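Local atomic coordinates of phospho-furanose lactonase (Mycoplasma synoviae, PDB entry 3OVG), a protein that catalyses the zinc-dependent hydrolysis of 1,4-lactones, including D-xylono-1,4-lactone-5-phosphate and L-arabino-1,4-lactone-5-phosphate. Residues Leu273-Ile278 / Phe293-Leu298; Ile52-Glu57 / Leu279-Tyr284. One frame throughout, in Å; residues are numbered along the deposited sequence.

Interaction 1: residues Leu273-Ile278 / Phe293-Leu298. With ZN (zinc ion), chain G; PO4 (phosphate ion), chain I.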
ATOM      1  N   LEU A 273      -8.504 -10.673 -28.869  1.00 19.02           N
ATOM      2  CA  LEU A 273      -7.299 -10.109 -28.271  1.00 20.00           C
ATOM      3  C   LEU A 273      -7.597  -9.627 -26.818  1.00 19.32           C
ATOM      4  O   LEU A 273      -6.699  -9.570 -25.958  1.00 18.33           O
ATOM      5  CB  LEU A 273      -6.729  -8.980 -29.146  1.00 16.40           C
ATOM      6  CG  LEU A 273      -5.799  -9.453 -30.269  1.00 19.57           C
ATOM      7  CD1 LEU A 273      -5.077 -10.709 -29.796  1.00 20.17           C
ATOM      8  CD2 LEU A 273      -6.524  -9.740 -31.548  1.00 20.91           C
ATOM      9  N   ASP A 274      -8.866  -9.329 -26.532  1.00 16.86           N
ATOM     10  CA  ASP A 274      -9.198  -8.732 -25.260  1.00 16.46           C
ATOM     11  C   ASP A 274      -8.185  -7.617 -24.922  1.00 18.00           C
ATOM     12  O   ASP A 274      -7.550  -7.639 -23.860  1.00 16.12           O
ATOM     13  CB  ASP A 274      -9.218  -9.796 -24.141  1.00 18.10           C
ATOM     14  CG  ASP A 274      -9.682  -9.205 -22.809  1.00 18.74           C
ATOM     15  OD1 ASP A 274     -10.436  -8.235 -22.868  1.00 16.40           O
ATOM     16  OD2 ASP A 274      -9.288  -9.677 -21.728  1.00 19.16           O
ATOM     17  N   ALA A 275      -8.031  -6.649 -25.831  1.00 16.07           N
ATOM     18  CA  ALA A 275      -7.054  -5.576 -25.652  1.00 17.42           C
ATOM     19  C   ALA A 275      -7.665  -4.483 -24.767  1.00 18.93           C
ATOM     20  O   ALA A 275      -8.025  -3.391 -25.237  1.00 20.92           O
ATOM     21  CB  ALA A 275      -6.629  -5.023 -27.023  1.00 16.78           C
ATOM     22  N   GLY A 276      -7.782  -4.786 -23.477  1.00 19.15           N
ATOM     23  CA  GLY A 276      -8.539  -3.940 -22.568  1.00 21.12           C
ATOM     24  C   GLY A 276      -7.700  -3.095 -21.628  1.00 22.18           C
ATOM     25  O   GLY A 276      -8.212  -2.594 -20.626  1.00 20.90           O
ATOM     26  N   ARG A 277      -6.417  -2.942 -21.962  1.00 19.92           N
ATOM     27  CA  ARG A 277      -5.542  -1.985 -21.309  1.00 19.85           C
ATOM     28  C   ARG A 277      -4.914  -1.139 -22.410  1.00 19.23           C
ATOM     29  O   ARG A 277      -4.747  -1.600 -23.542  1.00 19.00           O
ATOM     30  CB  ARG A 277      -4.432  -2.693 -20.520  1.00 21.36           C
ATOM     31  CG  ARG A 277      -4.892  -3.335 -19.221  1.00 23.46           C
ATOM     32  CD  ARG A 277      -3.739  -4.007 -18.490  1.00 25.56           C
ATOM     33  NE  ARG A 277      -2.773  -3.011 -18.023  1.00 26.63           N
ATOM     34  CZ  ARG A 277      -2.181  -3.040 -16.823  1.00 30.16           C
ATOM     35  NH1 ARG A 277      -2.473  -4.011 -15.950  1.00 26.32           N
ATOM     36  NH2 ARG A 277      -1.305  -2.085 -16.489  1.00 28.26           N
ATOM     37  N   ILE A 278      -4.526   0.082 -22.071  1.00 17.29           N
ATOM     38  CA  ILE A 278      -4.038   1.022 -23.069  1.00 17.62           C
ATOM     39  C   ILE A 278      -2.791   0.549 -23.851  1.00 18.95           C
ATOM     40  O   ILE A 278      -2.627   0.913 -25.025  1.00 17.91           O
ATOM     41  CB  ILE A 278      -3.806   2.386 -22.416  1.00 19.11           C
ATOM     42  CG1 ILE A 278      -3.910   3.547 -23.431  1.00 20.88           C
ATOM     43  CG2 ILE A 278      -2.539   2.380 -21.595  1.00 18.62           C
ATOM     44  CD1 ILE A 278      -4.227   4.919 -22.724  1.00 18.71           C
ATOM     45  N   PHE A 293       2.267  -4.109 -29.362  1.00 17.70           N
ATOM     46  CA  PHE A 293       1.472  -4.842 -30.336  1.00 19.29           C
ATOM     47  C   PHE A 293       0.006  -4.669 -30.021  1.00 18.55           C
ATOM     48  O   PHE A 293      -0.364  -4.401 -28.877  1.00 19.77           O
ATOM     49  CB  PHE A 293       1.829  -6.339 -30.338  1.00 19.17           C
ATOM     50  CG  PHE A 293       3.167  -6.624 -30.936  1.00 21.38           C
ATOM     51  CD1 PHE A 293       3.422  -6.294 -32.264  1.00 22.82           C
ATOM     52  CD2 PHE A 293       4.179  -7.163 -30.176  1.00 20.90           C
ATOM     53  CE1 PHE A 293       4.670  -6.513 -32.817  1.00 25.91           C
ATOM     54  CE2 PHE A 293       5.439  -7.398 -30.728  1.00 22.53           C
ATOM     55  CZ  PHE A 293       5.680  -7.073 -32.044  1.00 23.77           C
ATOM     56  N   GLY A 294      -0.831  -4.843 -31.036  1.00 18.57           N
ATOM     57  CA  GLY A 294      -2.277  -4.765 -30.870  1.00 17.50           C
ATOM     58  C   GLY A 294      -3.021  -5.782 -31.730  1.00 19.60           C
ATOM     59  O   GLY A 294      -2.610  -6.954 -31.844  1.00 20.89           O
ATOM     60  N   LEU A 295      -4.101  -5.336 -32.356  1.00 19.15           N
ATOM     61  CA  LEU A 295      -4.967  -6.223 -33.136  1.00 17.64           C
ATOM     62  C   LEU A 295      -4.219  -6.880 -34.318  1.00 19.52           C
ATOM     63  O   LEU A 295      -4.456  -8.042 -34.606  1.00 21.44           O
ATOM     64  CB  LEU A 295      -6.243  -5.479 -33.589  1.00 17.80           C
ATOM     65  CG  LEU A 295      -7.420  -5.263 -32.601  1.00 19.20           C
ATOM     66  CD1 LEU A 295      -6.975  -4.982 -31.194  1.00 20.37           C
ATOM     67  CD2 LEU A 295      -8.445  -4.186 -33.067  1.00 19.63           C
ATOM     68  N   ALA A 296      -3.288  -6.178 -34.969  1.00 19.57           N
ATOM     69  CA  ALA A 296      -2.617  -6.756 -36.134  1.00 20.26           C
ATOM     70  C   ALA A 296      -1.784  -7.984 -35.757  1.00 21.32           C
ATOM     71  O   ALA A 296      -1.557  -8.875 -36.587  1.00 22.01           O
ATOM     72  CB  ALA A 296      -1.753  -5.707 -36.871  1.00 21.06           C
ATOM     73  N   TYR A 297      -1.318  -8.010 -34.513  1.00 20.69           N
ATOM     74  CA  TYR A 297      -0.547  -9.138 -33.968  1.00 20.44           C
ATOM     75  C   TYR A 297      -1.255 -10.482 -34.179  1.00 20.17           C
ATOM     76  O   TYR A 297      -0.588 -11.518 -34.389  1.00 17.36           O
ATOM     77  CB  TYR A 297      -0.306  -8.940 -32.474  1.00 18.51           C
ATOM     78  CG  TYR A 297       0.641  -9.949 -31.802  1.00 21.24           C
ATOM     79  CD1 TYR A 297       0.133 -11.035 -31.115  1.00 19.40           C
ATOM     80  CD2 TYR A 297       2.036  -9.771 -31.810  1.00 17.82           C
ATOM     81  CE1 TYR A 297       0.972 -11.944 -30.471  1.00 19.25           C
ATOM     82  CE2 TYR A 297       2.887 -10.677 -31.173  1.00 20.17           C
ATOM     83  CZ  TYR A 297       2.335 -11.773 -30.513  1.00 19.49           C
ATOM     84  OH  TYR A 297       3.107 -12.695 -29.854  1.00 19.40           O
ATOM     85  N   LEU A 298      -2.594 -10.469 -34.116  1.00 18.64           N
ATOM     86  CA  LEU A 298      -3.364 -11.689 -34.321  1.00 17.31           C
ATOM     87  C   LEU A 298      -2.941 -12.348 -35.642  1.00 20.55           C
ATOM     88  O   LEU A 298      -2.632 -13.535 -35.683  1.00 20.32           O
ATOM     89  CB  LEU A 298      -4.877 -11.410 -34.314  1.00 19.69           C
ATOM     90  CG  LEU A 298      -5.717 -12.647 -34.664  1.00 21.02           C
ATOM     91  CD1 LEU A 298      -5.504 -13.713 -33.606  1.00 20.67           C
ATOM     92  CD2 LEU A 298      -7.196 -12.341 -34.814  1.00 21.50           C
TER
HETATM   93 ZN    ZN G 362     -12.264  -7.767 -21.700  1.00 34.02          ZN
HETATM   94  P   PO4 I 364      -4.644  -7.866 -17.705  1.00 46.01           P
HETATM   95  O1  PO4 I 364      -5.730  -6.993 -18.359  1.00 40.99           O
HETATM   96  O2  PO4 I 364      -3.850  -7.077 -16.635  1.00 32.96           O
HETATM   97  O3  PO4 I 364      -5.331  -9.073 -17.055  1.00 40.66           O
HETATM   98  O4  PO4 I 364      -3.731  -8.391 -18.810  1.00 27.42           O
HETATM   99  O   HOH W   1     -11.025  -9.017 -20.138  1.00 25.33           O
HETATM  100  O   HOH W   2     -11.132  -6.105 -20.205  1.00 24.73           O
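Asp274 OD1 binds a zinc ion at 2.2 Å, and the residue before it, Leu273, packs its side chain on Leu295 and Leu298. Two waters also bind this zinc, and His26, His28 and the carbamate of Lys155 supply its remaining ligands. The Asp274 CG stands anti to the backbone N (chi1 -175°), and its CB points away from residues 293-298. The metal therefore lies on one side of the chain and the hydrophobic contact on the other.

That contact is made by a few carbon atoms. Leu273 CD2 touches Leu298 CB at 3.6 Å, with the two side chains crossing at a slant. The same methyl also lies 4.1 Å from the carbonyl O of Leu295. Leu295 CD1 also reaches Ala275 CB at 4.2 Å. Its CB does not point at residues 273-278, but the end of the side chain comes nearer. All three leucines and Ala275 are buried.

Residues 273-278 follow the C-terminal end of the last strand, 269-271, of the TIM barrel. A metal-binding aspartate in this place is characteristic of the amidohydrolase superfamily. The loop then turns sharply at Ala275, the centre of an inverse gamma turn, where Gly276 N makes a weak 2.9 Å bond to Asp274 O. Residues 293-298 lead into helix 296-309, so the leucines pack the start of this helix against the loop that carries the zinc ligand.

Farther along, Arg277 belongs to the substrate site. Its chain bends at chi3 (67°), and NH1 gives a weak hydrogen bond of 3.4 Å to phosphate O2, which lies near the guanidinium plane. Lys246 and Tyr247 also hold this phosphate, probably from the crystallisation liquor. Its position is consistent with that of a substrate phosphate. Arg277 NH2 forms a salt bridge to Asp42.

Interaction 2: residues Ile52-Glu57 / Leu279-Tyr284. With PO4 (phosphate ion), chain I.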
ATOM      1  N   ILE A  52      -9.953   3.969 -33.985  1.00 18.42           N
ATOM      2  CA  ILE A  52     -10.271   3.874 -35.406  1.00 17.28           C
ATOM      3  C   ILE A  52      -9.052   3.439 -36.222  1.00 19.77           C
ATOM      4  O   ILE A  52      -9.158   2.580 -37.090  1.00 20.19           O
ATOM      5  CB  ILE A  52     -10.801   5.210 -35.907  1.00 18.58           C
ATOM      6  CG1 ILE A  52     -12.157   5.523 -35.243  1.00 18.94           C
ATOM      7  CG2 ILE A  52     -10.876   5.227 -37.407  1.00 21.55           C
ATOM      8  CD1 ILE A  52     -12.728   6.897 -35.578  1.00 22.04           C
ATOM      9  N   LYS A  53      -7.888   4.024 -35.951  1.00 19.82           N
ATOM     10  CA  LYS A  53      -6.677   3.577 -36.656  1.00 21.14           C
ATOM     11  C   LYS A  53      -6.388   2.117 -36.335  1.00 18.85           C
ATOM     12  O   LYS A  53      -5.968   1.369 -37.191  1.00 16.62           O
ATOM     13  CB  LYS A  53      -5.458   4.428 -36.276  1.00 20.25           C
ATOM     14  CG  LYS A  53      -5.580   5.925 -36.616  1.00 22.50           C
ATOM     15  CD  LYS A  53      -4.456   6.718 -35.918  1.00 24.16           C
ATOM     16  CE  LYS A  53      -4.509   8.196 -36.330  1.00 28.52           C
ATOM     17  NZ  LYS A  53      -3.588   9.074 -35.534  1.00 26.05           N
ATOM     18  N   GLU A  54      -6.605   1.700 -35.088  1.00 18.22           N
ATOM     19  CA  GLU A  54      -6.391   0.284 -34.759  1.00 18.63           C
ATOM     20  C   GLU A  54      -7.366  -0.597 -35.548  1.00 19.98           C
ATOM     21  O   GLU A  54      -6.980  -1.607 -36.148  1.00 19.56           O
ATOM     22  CB  GLU A  54      -6.488   0.023 -33.232  1.00 17.37           C
ATOM     23  CG  GLU A  54      -5.877  -1.300 -32.732  1.00 16.74           C
ATOM     24  CD  GLU A  54      -4.323  -1.327 -32.774  1.00 19.69           C
ATOM     25  OE1 GLU A  54      -3.676  -0.313 -33.163  1.00 18.60           O
ATOM     26  OE2 GLU A  54      -3.754  -2.380 -32.436  1.00 18.91           O
ATOM     27  N   PHE A  55      -8.641  -0.209 -35.550  1.00 19.62           N
ATOM     28  CA  PHE A  55      -9.668  -0.964 -36.251  1.00 17.30           C
ATOM     29  C   PHE A  55      -9.300  -1.136 -37.743  1.00 20.57           C
ATOM     30  O   PHE A  55      -9.447  -2.236 -38.301  1.00 18.01           O
ATOM     31  CB  PHE A  55     -11.020  -0.262 -36.117  1.00 17.53           C
ATOM     32  CG  PHE A  55     -12.220  -1.196 -36.213  1.00 18.06           C
ATOM     33  CD1 PHE A  55     -12.236  -2.261 -37.119  1.00 17.15           C
ATOM     34  CD2 PHE A  55     -13.317  -1.015 -35.381  1.00 17.52           C
ATOM     35  CE1 PHE A  55     -13.331  -3.122 -37.219  1.00 16.41           C
ATOM     36  CE2 PHE A  55     -14.434  -1.870 -35.469  1.00 19.16           C
ATOM     37  CZ  PHE A  55     -14.432  -2.938 -36.386  1.00 15.04           C
ATOM     38  N   LYS A  56      -8.825  -0.045 -38.367  1.00 20.39           N
ATOM     39  CA  LYS A  56      -8.359  -0.065 -39.768  1.00 16.86           C
ATOM     40  C   LYS A  56      -7.193  -1.043 -39.991  1.00 20.46           C
ATOM     41  O   LYS A  56      -7.112  -1.706 -41.029  1.00 18.82           O
ATOM     42  CB  LYS A  56      -7.970   1.349 -40.233  1.00 20.93           C
ATOM     43  CG  LYS A  56      -9.198   2.288 -40.420  1.00 24.38           C
ATOM     44  CD  LYS A  56      -8.803   3.748 -40.746  1.00 23.85           C
ATOM     45  CE  LYS A  56     -10.021   4.596 -41.186  1.00 27.86           C
ATOM     46  NZ  LYS A  56      -9.772   6.091 -41.193  1.00 31.11           N
ATOM     47  N   GLU A  57      -6.281  -1.153 -39.035  1.00 18.31           N
ATOM     48  CA  GLU A  57      -5.250  -2.183 -39.190  1.00 22.10           C
ATOM     49  C   GLU A  57      -5.844  -3.604 -39.182  1.00 22.42           C
ATOM     50  O   GLU A  57      -5.439  -4.496 -39.948  1.00 22.28           O
ATOM     51  CB  GLU A  57      -4.172  -2.037 -38.118  1.00 20.45           C
ATOM     52  CG  GLU A  57      -3.303  -0.837 -38.382  1.00 22.56           C
ATOM     53  CD  GLU A  57      -2.268  -0.590 -37.305  1.00 24.63           C
ATOM     54  OE1 GLU A  57      -1.864  -1.542 -36.595  1.00 22.42           O
ATOM     55  OE2 GLU A  57      -1.864   0.595 -37.162  1.00 26.61           O
ATOM     56  N   LEU A 279      -1.934  -0.263 -23.233  1.00 16.64           N
ATOM     57  CA  LEU A 279      -0.720  -0.778 -23.931  1.00 17.73           C
ATOM     58  C   LEU A 279      -0.935  -2.075 -24.728  1.00 17.86           C
ATOM     59  O   LEU A 279       0.018  -2.693 -25.208  1.00 17.64           O
ATOM     60  CB  LEU A 279       0.457  -0.962 -22.967  1.00 14.90           C
ATOM     61  CG  LEU A 279       0.915   0.330 -22.268  1.00 17.48           C
ATOM     62  CD1 LEU A 279       2.138   0.079 -21.386  1.00 18.79           C
ATOM     63  CD2 LEU A 279       1.234   1.414 -23.303  1.00 15.38           C
ATOM     64  N   TYR A 280      -2.182  -2.492 -24.863  1.00 17.59           N
ATOM     65  CA  TYR A 280      -2.506  -3.701 -25.603  1.00 16.88           C
ATOM     66  C   TYR A 280      -2.969  -3.388 -27.024  1.00 16.65           C
ATOM     67  O   TYR A 280      -3.400  -4.279 -27.747  1.00 18.69           O
ATOM     68  CB  TYR A 280      -3.578  -4.529 -24.853  1.00 19.51           C
ATOM     69  CG  TYR A 280      -3.109  -5.132 -23.530  1.00 20.60           C
ATOM     70  CD1 TYR A 280      -1.770  -5.042 -23.126  1.00 21.19           C
ATOM     71  CD2 TYR A 280      -3.994  -5.856 -22.720  1.00 18.80           C
ATOM     72  CE1 TYR A 280      -1.338  -5.621 -21.921  1.00 19.62           C
ATOM     73  CE2 TYR A 280      -3.575  -6.435 -21.551  1.00 20.92           C
ATOM     74  CZ  TYR A 280      -2.253  -6.317 -21.149  1.00 23.09           C
ATOM     75  OH  TYR A 280      -1.861  -6.895 -19.967  1.00 21.67           O
ATOM     76  N   GLN A 281      -2.881  -2.117 -27.430  1.00 16.30           N
ATOM     77  CA  GLN A 281      -3.125  -1.761 -28.823  1.00 17.02           C
ATOM     78  C   GLN A 281      -1.963  -0.928 -29.333  1.00 17.35           C
ATOM     79  O   GLN A 281      -1.359  -0.198 -28.559  1.00 16.48           O
ATOM     80  CB  GLN A 281      -4.452  -1.015 -28.986  1.00 17.59           C
ATOM     81  CG  GLN A 281      -5.629  -1.904 -28.676  1.00 16.88           C
ATOM     82  CD  GLN A 281      -6.948  -1.237 -28.948  1.00 19.07           C
ATOM     83  OE1 GLN A 281      -7.037  -0.323 -29.777  1.00 17.05           O
ATOM     84  NE2 GLN A 281      -7.997  -1.699 -28.260  1.00 17.29           N
ATOM     85  N   ARG A 282      -1.629  -1.094 -30.616  1.00 16.37           N
ATOM     86  CA  ARG A 282      -0.485  -0.422 -31.217  1.00 17.97           C
ATOM     87  C   ARG A 282      -0.668   1.098 -31.209  1.00 18.08           C
ATOM     88  O   ARG A 282       0.187   1.829 -30.734  1.00 17.16           O
ATOM     89  CB  ARG A 282      -0.285  -0.884 -32.653  1.00 20.36           C
ATOM     90  CG  ARG A 282       1.079  -0.485 -33.217  1.00 20.33           C
ATOM     91  CD  ARG A 282       1.278  -0.989 -34.658  1.00 21.03           C
ATOM     92  NE  ARG A 282       0.688  -0.070 -35.647  1.00 21.84           N
ATOM     93  CZ  ARG A 282       1.271   1.047 -36.060  1.00 22.00           C
ATOM     94  NH1 ARG A 282       0.680   1.831 -36.954  1.00 24.40           N
ATOM     95  NH2 ARG A 282       2.458   1.378 -35.580  1.00 26.09           N
ATOM     96  N   ASN A 283      -1.800   1.556 -31.730  1.00 17.32           N
ATOM     97  CA  ASN A 283      -2.034   2.992 -31.858  1.00 19.77           C
ATOM     98  C   ASN A 283      -2.215   3.688 -30.514  1.00 16.38           C
ATOM     99  O   ASN A 283      -1.640   4.721 -30.269  1.00 16.99           O
ATOM    100  CB  ASN A 283      -3.157   3.268 -32.874  1.00 20.24           C
ATOM    101  CG  ASN A 283      -2.682   3.094 -34.305  1.00 21.19           C
ATOM    102  OD1 ASN A 283      -1.993   3.974 -34.852  1.00 23.74           O
ATOM    103  ND2 ASN A 283      -3.019   1.955 -34.917  1.00 19.31           N
ATOM    104  N   TYR A 284      -2.973   3.084 -29.614  1.00 19.69           N
ATOM    105  CA  TYR A 284      -2.951   3.524 -28.210  1.00 18.56           C
ATOM    106  C   TYR A 284      -1.532   3.561 -27.608  1.00 18.05           C
ATOM    107  O   TYR A 284      -1.159   4.520 -26.893  1.00 16.31           O
ATOM    108  CB  TYR A 284      -3.872   2.633 -27.370  1.00 17.31           C
ATOM    109  CG  TYR A 284      -5.299   3.132 -27.184  1.00 14.75           C
ATOM    110  CD1 TYR A 284      -5.553   4.335 -26.531  1.00 17.05           C
ATOM    111  CD2 TYR A 284      -6.387   2.376 -27.622  1.00 15.98           C
ATOM    112  CE1 TYR A 284      -6.854   4.792 -26.318  1.00 17.58           C
ATOM    113  CE2 TYR A 284      -7.699   2.817 -27.434  1.00 17.22           C
ATOM    114  CZ  TYR A 284      -7.925   4.028 -26.762  1.00 19.89           C
ATOM    115  OH  TYR A 284      -9.209   4.471 -26.537  1.00 18.47           O
TER
HETATM  116  P   PO4 I 364      -4.644  -7.866 -17.705  1.00 46.01           P
HETATM  117  O1  PO4 I 364      -5.730  -6.993 -18.359  1.00 40.99           O
HETATM  118  O2  PO4 I 364      -3.850  -7.077 -16.635  1.00 32.96           O
HETATM  119  O3  PO4 I 364      -5.331  -9.073 -17.055  1.00 40.66           O
HETATM  120  O4  PO4 I 364      -3.731  -8.391 -18.810  1.00 27.42           O
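The start of helix 282-287 meets the flank of helix 48-60, and the backbones come closest at Glu54 and Asn283, with their CA atoms 5.9 Å apart. The Glu54 carboxylate receives the first N-H groups of the shorter helix. Asn283 N gives a 3.0 Å bond to Glu54 OE1, nearly straight at 164°. Arg282 N reaches Glu54 OE2 at 3.1 Å. Both donors come from above the carboxylate plane. Gln281 holds the N-cap position, yet these two N-H groups are met by a glutamate from another helix. The bend of Glu54 at chi2 (71°) turns its carboxylate to them. The positive end of the helix dipole would probably help stabilise its charge.

Asn283 ND2 joins the two glutamates. It bonds to Glu54 OE1 at 2.9 Å, nearly in line with the C-O bond, and also to Glu57 OE2, again at 2.9 Å. Arg282 grips Glu57 side-on, through NE and NH1, with carboxylate and guanidinium planes 26° apart. The shortest bond of this salt bridge is Arg282 NH1 to Glu57 OE2, 2.8 Å. Arg282 NE also bonds to Glu57 OE1, at 3.1 Å. Glu57 OE2 accepts from NE, NH1 and the asparagine amide, which fixes the rotation of its carboxylate. Lys53 lays CB against the Asn283 amide, while its end leads off into solvent.

Just before the helix, Tyr280 OH donates a 2.7 Å bond to phosphate O4, which lies in the ring plane. Tyr280 is a substrate-binding residue. Arg282 NH2 pairs with Glu351 of a second subunit. Phe55, on another side of helix 48-60, packs on helix 78-88. The contact joins the helix between strands 22-25 and 63-68 to the short helix that follows the last strand, 269-271.

Interaction 1 is buried and lies nearer the centre of the chain. Interaction 2 lies farther out and is only partly buried. Both reach the second subunit, interaction 1 by packing of Phe293 and interaction 2 by the Arg282 salt bridge. Between the segments, the first has carbon packing, the second a salt bridge and hydrogen bonds from backbone and side-chain N-H groups. Both draw on the loop after strand 269-271, which runs from 273-278 straight into 279-284, and both touch the same phosphate. They also meet directly. Glu54 OE2 probably accepts a hydrogen bond from Leu295 N, 3.0 Å away. This glutamate thus binds N-H groups at the start of helix 282-287 and in the stretch leading into helix 296-309.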